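Local coordinates for protein amidase, hydantoinase/carbamoylase family (Paraburkholderia phymatum, PDB 6C0D) that probably hydrolyses N-carbamoyl-L-amino acids as a homodimeric zinc-dependent amidase of the peptidase M20 family, at residues 61-66 / 110-115; 119-124 / 412-417. All coordinates share one frame; numbering follows the deposited sequence. Where two conformers were deposited one is given.

Contact 1: residues 61-66 / 110-115; sequences AGLDAA and EIARAL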
loop_
_atom_site.group_PDB
_atom_site.type_symbol
_atom_site.label_atom_id
_atom_site.label_comp_id
_atom_site.label_asym_id
_atom_site.label_seq_id
_atom_site.Cartn_x
_atom_site.Cartn_y
_atom_site.Cartn_z
ATOM N N ALA A 61 37.017 20.637 30.735
ATOM C CA ALA A 61 36.217 21.727 31.274
ATOM C C ALA A 61 36.176 21.735 32.797
ATOM O O ALA A 61 35.592 22.656 33.374
ATOM C CB ALA A 61 34.779 21.651 30.744
ATOM N N GLY A 62 36.753 20.730 33.454
ATOM C CA GLY A 62 36.724 20.645 34.902
ATOM C C GLY A 62 35.598 19.827 35.498
ATOM O O GLY A 62 35.412 19.868 36.723
ATOM N N LEU A 63 34.842 19.089 34.690
ATOM C CA LEU A 63 33.795 18.234 35.230
ATOM C C LEU A 63 34.346 16.848 35.571
ATOM O O LEU A 63 35.375 16.415 35.047
ATOM C CB LEU A 63 32.649 18.102 34.227
ATOM C CG LEU A 63 32.083 19.433 33.707
ATOM C CD1 LEU A 63 31.116 19.193 32.541
ATOM C CD2 LEU A 63 31.369 20.158 34.841
ATOM N N ASP A 64 33.652 16.171 36.488
ATOM C CA ASP A 64 33.910 14.769 36.824
ATOM C C ASP A 64 33.135 13.926 35.816
ATOM O O ASP A 64 31.923 13.747 35.951
ATOM C CB ASP A 64 33.474 14.499 38.262
ATOM C CG ASP A 64 33.513 13.034 38.638
ATOM O OD1 ASP A 64 34.261 12.258 38.018
ATOM O OD2 ASP A 64 32.782 12.661 39.579
ATOM N N ALA A 65 33.826 13.409 34.803
ATOM C CA ALA A 65 33.161 12.865 33.623
ATOM C C ALA A 65 33.509 11.406 33.388
ATOM O O ALA A 65 34.654 10.993 33.577
ATOM C CB ALA A 65 33.545 13.671 32.377
ATOM N N ALA A 66 32.526 10.644 32.909
ATOM C CA ALA A 66 32.738 9.239 32.582
ATOM C C ALA A 66 31.607 8.743 31.689
ATOM O O ALA A 66 30.497 9.275 31.715
ATOM C CB ALA A 66 32.818 8.378 33.850
ATOM N N GLU A 110 29.439 23.949 26.544
ATOM C CA GLU A 110 29.889 25.334 26.452
ATOM C C GLU A 110 29.304 26.170 27.577
ATOM O O GLU A 110 29.968 27.068 28.109
ATOM C CB GLU A 110 29.501 25.941 25.102
ATOM C CG GLU A 110 29.859 27.431 24.986
ATOM C CD GLU A 110 31.348 27.711 25.135
ATOM O OE1 GLU A 110 32.172 26.795 24.894
ATOM O OE2 GLU A 110 31.705 28.857 25.504
ATOM N N ILE A 111 28.050 25.904 27.934
ATOM C CA ILE A 111 27.424 26.658 29.018
ATOM C C ILE A 111 28.129 26.377 30.332
ATOM O O ILE A 111 28.388 27.299 31.111
ATOM C CB ILE A 111 25.920 26.340 29.089
ATOM C CG1 ILE A 111 25.235 26.892 27.824
ATOM C CG2 ILE A 111 25.293 26.960 30.360
ATOM C CD1 ILE A 111 23.828 26.336 27.610
ATOM N N ALA A 112 28.494 25.113 30.581
ATOM C CA ALA A 112 29.280 24.809 31.784
ATOM C C ALA A 112 30.599 25.568 31.781
ATOM O O ALA A 112 30.994 26.161 32.797
ATOM C CB ALA A 112 29.526 23.308 31.879
ATOM N N ARG A 113 31.279 25.600 30.623
ATOM C CA ARG A 113 32.532 26.334 30.527
ATOM C C ARG A 113 32.307 27.819 30.776
ATOM O O ARG A 113 33.000 28.438 31.591
ATOM C CB ARG A 113 33.178 26.091 29.151
ATOM C CG ARG A 113 33.791 24.676 29.013
ATOM C CD ARG A 113 34.574 24.514 27.692
ATOM N NE ARG A 113 33.712 24.680 26.516
ATOM C CZ ARG A 113 33.635 23.827 25.495
ATOM N NH1 ARG A 113 34.387 22.730 25.471
ATOM N NH2 ARG A 113 32.818 24.093 24.476
ATOM N N ALA A 114 31.326 28.410 30.091
ATOM C CA ALA A 114 31.132 29.853 30.185
ATOM C C ALA A 114 30.690 30.277 31.586
ATOM O O ALA A 114 31.142 31.311 32.093
ATOM C CB ALA A 114 30.117 30.310 29.134
ATOM N N LEU A 115 29.810 29.505 32.235
ATOM C CA LEU A 115 29.398 29.905 33.582
ATOM C C LEU A 115 30.551 29.774 34.562
ATOM O O LEU A 115 30.644 30.555 35.525
ATOM C CB LEU A 115 28.188 29.088 34.049
ATOM C CG LEU A 115 26.810 29.720 33.743
ATOM C CD1 LEU A 115 26.630 29.956 32.242
ATOM C CD2 LEU A 115 25.647 28.873 34.296
HETATM O O HOH W 1 33.763 24.545 33.765
#

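Contact 2: residues 119-124 / 412-417; sequences EATREF and AAARIA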
loop_
_atom_site.group_PDB
_atom_site.type_symbol
_atom_site.label_atom_id
_atom_site.label_comp_id
_atom_site.label_asym_id
_atom_site.label_seq_id
_atom_site.Cartn_x
_atom_site.Cartn_y
_atom_site.Cartn_z
ATOM N N GLU A 119 32.938 35.355 36.927
ATOM C CA GLU A 119 33.044 35.374 38.383
ATOM C C GLU A 119 31.673 35.335 39.055
ATOM O O GLU A 119 31.508 34.664 40.084
ATOM C CB GLU A 119 33.856 36.586 38.842
ATOM C CG GLU A 119 35.347 36.272 38.925
ATOM C CD GLU A 119 36.213 37.489 39.208
ATOM O OE1 GLU A 119 37.323 37.559 38.647
ATOM O OE2 GLU A 119 35.792 38.367 39.990
ATOM N N ALA A 120 30.671 36.007 38.484
ATOM C CA ALA A 120 29.342 36.035 39.100
ATOM C C ALA A 120 28.609 34.691 39.055
ATOM O O ALA A 120 27.703 34.477 39.858
ATOM C CB ALA A 120 28.476 37.098 38.425
ATOM N N THR A 121 28.953 33.792 38.138
ATOM C CA THR A 121 28.297 32.490 38.029
ATOM C C THR A 121 29.240 31.334 38.334
ATOM O O THR A 121 28.831 30.165 38.208
ATOM C CB THR A 121 27.715 32.300 36.617
ATOM O OG1 THR A 121 28.768 32.472 35.663
ATOM C CG2 THR A 121 26.645 33.364 36.329
ATOM N N ARG A 122 30.475 31.630 38.746
ATOM C CA ARG A 122 31.497 30.606 38.909
ATOM C C ARG A 122 31.077 29.537 39.905
ATOM O O ARG A 122 31.422 28.370 39.731
ATOM C CB ARG A 122 32.816 31.255 39.361
ATOM C CG ARG A 122 33.998 30.273 39.453
ATOM C CD ARG A 122 35.173 30.877 40.217
ATOM N NE ARG A 122 34.779 31.177 41.585
ATOM C CZ ARG A 122 34.752 30.268 42.557
ATOM N NH1 ARG A 122 35.114 29.012 42.310
ATOM N NH2 ARG A 122 34.365 30.611 43.774
ATOM N N GLU A 123 30.307 29.908 40.936
ATOM C CA GLU A 123 29.930 28.940 41.962
ATOM C C GLU A 123 28.870 27.945 41.498
ATOM O O GLU A 123 28.682 26.920 42.162
ATOM C CB GLU A 123 29.411 29.663 43.212
ATOM C CG GLU A 123 30.438 30.568 43.826
ATOM C CD GLU A 123 29.910 31.352 45.016
ATOM O OE1 GLU A 123 28.809 31.022 45.519
ATOM O OE2 GLU A 123 30.604 32.302 45.441
ATOM N N PHE A 124 28.168 28.211 40.393
ATOM C CA PHE A 124 26.960 27.448 40.092
ATOM C C PHE A 124 27.317 26.072 39.540
ATOM O O PHE A 124 28.033 25.970 38.539
ATOM C CB PHE A 124 26.101 28.177 39.061
ATOM C CG PHE A 124 25.650 29.564 39.464
ATOM C CD1 PHE A 124 25.773 30.033 40.763
ATOM C CD2 PHE A 124 25.085 30.399 38.498
ATOM C CE1 PHE A 124 25.340 31.321 41.092
ATOM C CE2 PHE A 124 24.650 31.676 38.820
ATOM C CZ PHE A 124 24.780 32.134 40.107
ATOM N N ALA A 412 19.861 32.131 30.115
ATOM C CA ALA A 412 18.822 31.488 30.913
ATOM C C ALA A 412 19.421 30.564 31.969
ATOM O O ALA A 412 18.926 30.505 33.100
ATOM C CB ALA A 412 17.889 30.693 29.999
ATOM N N ALA A 413 20.448 29.800 31.602
ATOM C CA ALA A 413 21.064 28.886 32.563
ATOM C C ALA A 413 21.631 29.652 33.743
ATOM O O ALA A 413 21.521 29.205 34.891
ATOM C CB ALA A 413 22.178 28.071 31.909
ATOM N N ALA A 414 22.260 30.798 33.477
ATOM C CA ALA A 414 22.777 31.627 34.567
ATOM C C ALA A 414 21.659 32.039 35.517
ATOM O O ALA A 414 21.839 32.033 36.743
ATOM C CB ALA A 414 23.473 32.872 34.004
ATOM N N ARG A 415 20.505 32.436 34.958
ATOM C CA ARG A 415 19.393 32.894 35.786
ATOM C C ARG A 415 18.743 31.731 36.517
ATOM O O ARG A 415 18.351 31.865 37.681
ATOM C CB ARG A 415 18.351 33.612 34.924
ATOM C CG ARG A 415 18.844 34.893 34.268
ATOM C CD ARG A 415 19.161 35.957 35.304
ATOM N NE ARG A 415 18.058 36.175 36.236
ATOM C CZ ARG A 415 16.928 36.814 35.944
ATOM N NH1 ARG A 415 16.724 37.294 34.721
ATOM N NH2 ARG A 415 15.990 36.961 36.870
ATOM N N ILE A 416 18.580 30.603 35.824
ATOM C CA ILE A 416 17.989 29.413 36.438
ATOM C C ILE A 416 18.847 28.940 37.593
ATOM O O ILE A 416 18.358 28.700 38.707
ATOM C CB ILE A 416 17.830 28.297 35.388
ATOM C CG1 ILE A 416 16.714 28.643 34.398
ATOM C CG2 ILE A 416 17.554 26.937 36.093
ATOM C CD1 ILE A 416 16.781 27.807 33.092
ATOM N N ALA A 417 20.151 28.801 37.347
ATOM C CA ALA A 417 21.041 28.321 38.401
ATOM C C ALA A 417 21.130 29.326 39.545
ATOM O O ALA A 417 21.136 28.940 40.726
ATOM C CB ALA A 417 22.421 28.038 37.800
#

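Contact 1: residues 61-66 / 110-115
Ala61 meets Arg113 where the turn after helix 45-60 comes up against helix 102-117, their CA atoms 5.9 Å apart. This is helix-to-loop packing in the metal-binding domain of an M20 peptidase fold. Gly62 leaves the helix with positive phi (94°) in a Schellman motif, and the chain then runs through Leu63 into strand 64-67. No direct hydrogen bond joins 61-66 to 110-115. One water spans the gap: it donates to Ala61 O at 2.7 Å and, weakly, to Ala112 O, a carbonyl within the helix.

The direct touch is aliphatic. Ala61 CB rests on the first part of the Arg113 chain, 3.6 Å from Arg113 CG, with CD a little farther off. Leu63 makes a looser approach, its CD1 4.5 Å from Ala112 CB; both side chains also pack on Val128 of strand 125-130, so the strand backs the two segments at once.

The arginine chain bends about its CG-CD bond (chi3 -62°), which brings the guanidinium back to Glu110, one helical turn earlier. Helix 18-30 supplies Asp24, which takes NH1 in a second salt bridge, and Arg20, which pairs with Glu110 OE2; the charges of the two helices are thus linked in the order Asp24, Arg113, Glu110, Arg20. Glu110 approaches the guanidinium edge in plane, and a single oxygen, Glu110 OE1, accepts from both Arg113 NH2 at 2.8 Å and Arg113 NE at 3.1 Å.

Contact 2: residues 119-124 / 412-417
Phe124 and Thr121, the two ends of a type I beta turn, face Ala414 and Ala417 on one side of helix 399-419. The contact is mainly apolar. The CD2 side of the Phe124 ring lies against the methyl of Ala417, with Phe124 CD2 3.6 Å from Ala417 CB; the CB and CG atoms of the phenylalanine lie only slightly farther from that methyl. Over one face of the ring, toward its rim, sits the carbonyl carbon of Ala417, and on the opposite face, also toward the rim, lies Thr121 CA, 3.8 Å above the ring plane. The phenyl is therefore held between the helix and the start of its own turn. Thr121 adds a methyl-to-methyl touch, its CG2 4.0 Å from Ala414 CB.

The polar atoms play a smaller part. The carbonyl of Ala414 lies obliquely to the ring, with Ala414 O 3.5 Å from Phe124 CE2, a van der Waals approach. Within the turn, Phe124 N donates to Thr121 O at 3.0 Å, the bond that closes it. Thr121 itself is divided by its chi1 of 56°: CG2 goes to the helix, while OG1 bonds to Leu115 O near the end of helix 102-117. No hydrogen bond crosses between 119-124 and 412-417.

The turn forms the last part of the connection from helix 102-117 to strand 125-130 and lies against the last long helix of the chain. Pro14 of the N-terminal loop touches both Thr121 and Ala414, and farther round helix 399-419 Ala413 and Ile416 pack on Leu84 of strand 83-88, with Ile416 also reaching Leu342 of helix 340-353.

From the N terminus, contact 1 comes first: the 43 residues between 61-66 and 110-115 carry the chain through strands 73-76 and 83-88 and into helix 102-117. Contact 2 opens shortly afterwards, in the loop leaving that helix, and closes 287 residues later on helix 399-419, next to the C terminus. The two loops are in series, neither nested nor crossed. Their centres are 13 Å apart, and they meet directly: Ile111 CG2 packs 3.7 Å from Ala413 CB, and the Leu115 side chain lies against the backbone of helix 399-419. Helix 102-117 thereby joins the early helix-to-strand turn to the chain's closing helix.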